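Local coordinates for DUF3298 domain-containing protein (Pseudomonas aeruginosa, PDB 4E72), which is of unknown function, but belongs to the DUF3298 family and is probably made with a signal peptide for export, at residues Glu49-Leu53 and Pro65-Tyr71. Residues are numbered along the deposited sequence; the frame is centred on the assembly and turned at random.
Sequences ERALL and PASLAAY
Glu-49 meets the start of helix 68-78 with its carboxylate. Leu-68 N gives Glu-49 OE2 a weak hydrogen bond, long at 3.3 Å but nearly straight (176°). CG of Glu-49 stands anti to the backbone N (chi1 -175°) and the chain stays extended beyond it, which carries the carboxylate across the gap between the helices. Water 1 donates to Glu-49 OE2 at 3.0 Å and accepts from Ala-69 N at 3.2 Å, so this one oxygen serves two successive amides of the first turn, one directly and one through water. The third, Ala-70 N, is taken by Ser-67 OG at 3.1 Å, the N-cap bond of this helix. A carboxylate placed at a helix N-terminus is probably favoured by the helix dipole.

The two helices, 44-54 and 68-78, pack on one face of the mixed sheet, joined by a connection that is only partly modelled. Leu-52 and Leu-68 both rest on Leu-87 of strand 84-95, Leu-52 reaches Leu-103 of strand 98-108 as well, and the Tyr-71 hydroxyl is hydrogen-bonded to Ser-85.

Apolar side chains meet between helix 44-54 and the segment 65-71. The methylene part of Glu-49 runs alongside Leu-68 in the opposite direction, CG to CG at 3.7 Å. Leu-53 divides its branches: CD2 lies 3.8 Å from Tyr-71 CB and also touches Leu-68 CD2, where the two leucines cross at a slant. On the side nearer the sheet, Leu-52 CD1 meets Leu-68 CD1 at 4.1 Å. Set apart from these apolar pairs, the other branch of Leu-53 makes a van der Waals contact with a backbone carbonyl oxygen, its CD1 methyl lying 3.5 Å from Pro-65 O.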
ATOM      1  N   GLU A  49      -0.378  -1.172  12.669  1.00 32.29           N
ATOM      2  CA  GLU A  49       0.832  -0.607  13.292  1.00 32.22           C
ATOM      3  C   GLU A  49       2.100  -1.283  12.743  1.00 34.84           C
ATOM      4  O   GLU A  49       3.011  -0.575  12.334  1.00 33.97           O
ATOM      5  CB  GLU A  49       0.782  -0.712  14.832  1.00 34.86           C
ATOM      6  CG  GLU A  49       1.974  -0.020  15.493  1.00 45.91           C
ATOM      7  CD  GLU A  49       1.969   0.085  17.001  1.00 64.05           C
ATOM      8  OE1 GLU A  49       2.188  -0.951  17.671  1.00 73.38           O
ATOM      9  OE2 GLU A  49       1.863   1.223  17.511  1.00 55.86           O
ATOM     10  N   ARG A  50       2.139  -2.635  12.697  1.00 31.63           N
ATOM     11  CA  ARG A  50       3.290  -3.397  12.202  1.00 31.51           C
ATOM     12  C   ARG A  50       3.537  -3.114  10.711  1.00 36.03           C
ATOM     13  O   ARG A  50       4.691  -2.908  10.322  1.00 36.96           O
ATOM     14  CB  ARG A  50       3.094  -4.913  12.441  1.00 33.15           C
ATOM     15  CG  ARG A  50       4.034  -5.811  11.625  1.00 48.76           C
ATOM     16  CD  ARG A  50       5.363  -6.068  12.309  1.00 67.05           C
ATOM     17  NE  ARG A  50       5.406  -7.414  12.882  1.00 86.02           N
ATOM     18  CZ  ARG A  50       5.934  -8.473  12.276  1.00104.03           C
ATOM     19  NH1 ARG A  50       6.488  -8.353  11.074  1.00 87.87           N
ATOM     20  NH2 ARG A  50       5.917  -9.660  12.869  1.00 96.83           N
ATOM     21  N   ALA A  51       2.462  -3.079   9.891  1.00 31.40           N
ATOM     22  CA  ALA A  51       2.567  -2.829   8.449  1.00 31.00           C
ATOM     23  C   ALA A  51       3.157  -1.436   8.184  1.00 35.33           C
ATOM     24  O   ALA A  51       3.935  -1.282   7.239  1.00 34.17           O
ATOM     25  CB  ALA A  51       1.211  -2.985   7.768  1.00 31.18           C
ATOM     26  N   LEU A  52       2.839  -0.436   9.039  1.00 31.68           N
ATOM     27  CA  LEU A  52       3.431   0.898   8.891  1.00 30.70           C
ATOM     28  C   LEU A  52       4.883   0.906   9.339  1.00 34.62           C
ATOM     29  O   LEU A  52       5.708   1.526   8.684  1.00 33.75           O
ATOM     30  CB  LEU A  52       2.661   1.946   9.676  1.00 30.75           C
ATOM     31  CG  LEU A  52       1.358   2.388   9.071  1.00 32.80           C
ATOM     32  CD1 LEU A  52       0.544   3.168  10.093  1.00 33.03           C
ATOM     33  CD2 LEU A  52       1.589   3.169   7.783  1.00 30.79           C
ATOM     34  N   LEU A  53       5.207   0.155  10.409  1.00 32.93           N
ATOM     35  CA  LEU A  53       6.579   0.059  10.918  1.00 33.05           C
ATOM     36  C   LEU A  53       7.513  -0.597   9.899  1.00 38.53           C
ATOM     37  O   LEU A  53       8.684  -0.214   9.836  1.00 37.36           O
ATOM     38  CB  LEU A  53       6.633  -0.693  12.251  1.00 33.38           C
ATOM     39  CG  LEU A  53       6.159   0.090  13.471  1.00 37.22           C
ATOM     40  CD1 LEU A  53       5.973  -0.838  14.666  1.00 37.23           C
ATOM     41  CD2 LEU A  53       7.110   1.250  13.802  1.00 39.04           C
ATOM     42  N   PRO A  65      11.339  -0.996  15.438  1.00 38.46           N
ATOM     43  CA  PRO A  65      10.903  -0.514  16.765  1.00 37.90           C
ATOM     44  C   PRO A  65       9.642  -1.275  17.225  1.00 38.99           C
ATOM     45  O   PRO A  65       8.902  -1.794  16.382  1.00 37.13           O
ATOM     46  CB  PRO A  65      10.589   0.967  16.504  1.00 39.09           C
ATOM     47  CG  PRO A  65      11.384   1.311  15.291  1.00 42.38           C
ATOM     48  CD  PRO A  65      11.286   0.096  14.444  1.00 37.66           C
ATOM     49  N   ALA A  66       9.382  -1.337  18.536  1.00 34.68           N
ATOM     50  CA  ALA A  66       8.224  -2.063  19.080  1.00 35.67           C
ATOM     51  C   ALA A  66       6.877  -1.386  18.806  1.00 38.53           C
ATOM     52  O   ALA A  66       5.837  -2.035  18.920  1.00 37.98           O
ATOM     53  CB  ALA A  66       8.386  -2.227  20.583  1.00 38.28           C
ATOM     54  N   SER A  67       6.888  -0.071  18.504  1.00 33.45           N
ATOM     55  CA  SER A  67       5.674   0.691  18.318  1.00 32.28           C
ATOM     56  C   SER A  67       5.930   1.947  17.524  1.00 35.59           C
ATOM     57  O   SER A  67       7.073   2.416  17.425  1.00 34.22           O
ATOM     58  CB  SER A  67       5.088   1.069  19.677  1.00 36.14           C
ATOM     59  OG  SER A  67       5.961   1.933  20.387  1.00 45.84           O
ATOM     60  N   LEU A  68       4.840   2.537  17.027  1.00 31.71           N
ATOM     61  CA  LEU A  68       4.888   3.791  16.302  1.00 32.16           C
ATOM     62  C   LEU A  68       5.387   4.941  17.207  1.00 36.03           C
ATOM     63  O   LEU A  68       6.077   5.817  16.697  1.00 35.80           O
ATOM     64  CB  LEU A  68       3.519   4.112  15.662  1.00 31.88           C
ATOM     65  CG  LEU A  68       3.255   3.315  14.384  1.00 35.62           C
ATOM     66  CD1 LEU A  68       1.797   3.412  13.970  1.00 36.27           C
ATOM     67  CD2 LEU A  68       4.210   3.743  13.230  1.00 33.79           C
ATOM     68  N   ALA A  69       5.104   4.902  18.536  1.00 32.28           N
ATOM     69  CA  ALA A  69       5.602   5.921  19.486  1.00 32.19           C
ATOM     70  C   ALA A  69       7.101   5.739  19.702  1.00 36.29           C
ATOM     71  O   ALA A  69       7.812   6.726  19.837  1.00 34.85           O
ATOM     72  CB  ALA A  69       4.868   5.824  20.814  1.00 33.58           C
ATOM     73  N   ALA A  70       7.582   4.466  19.748  1.00 32.68           N
ATOM     74  CA  ALA A  70       9.014   4.188  19.871  1.00 31.49           C
ATOM     75  C   ALA A  70       9.735   4.660  18.592  1.00 34.23           C
ATOM     76  O   ALA A  70      10.813   5.240  18.691  1.00 33.82           O
ATOM     77  CB  ALA A  70       9.270   2.705  20.133  1.00 31.67           C
ATOM     78  N   TYR A  71       9.122   4.453  17.409  1.00 30.38           N
ATOM     79  CA  TYR A  71       9.703   4.893  16.127  1.00 28.80           C
ATOM     80  C   TYR A  71       9.822   6.427  16.074  1.00 32.12           C
ATOM     81  O   TYR A  71      10.866   6.943  15.685  1.00 32.71           O
ATOM     82  CB  TYR A  71       8.890   4.391  14.908  1.00 27.96           C
ATOM     83  CG  TYR A  71       9.315   5.054  13.608  1.00 29.37           C
ATOM     84  CD1 TYR A  71      10.514   4.710  12.989  1.00 30.44           C
ATOM     85  CD2 TYR A  71       8.553   6.075  13.037  1.00 29.77           C
ATOM     86  CE1 TYR A  71      10.942   5.358  11.836  1.00 30.90           C
ATOM     87  CE2 TYR A  71       8.987   6.751  11.894  1.00 29.00           C
ATOM     88  CZ  TYR A  71      10.168   6.367  11.282  1.00 35.79           C
ATOM     89  OH  TYR A  71      10.571   6.951  10.108  1.00 35.00           O
TER
HETATM   90  O   HOH W   1       2.306   3.575  19.269  1.00 34.45           O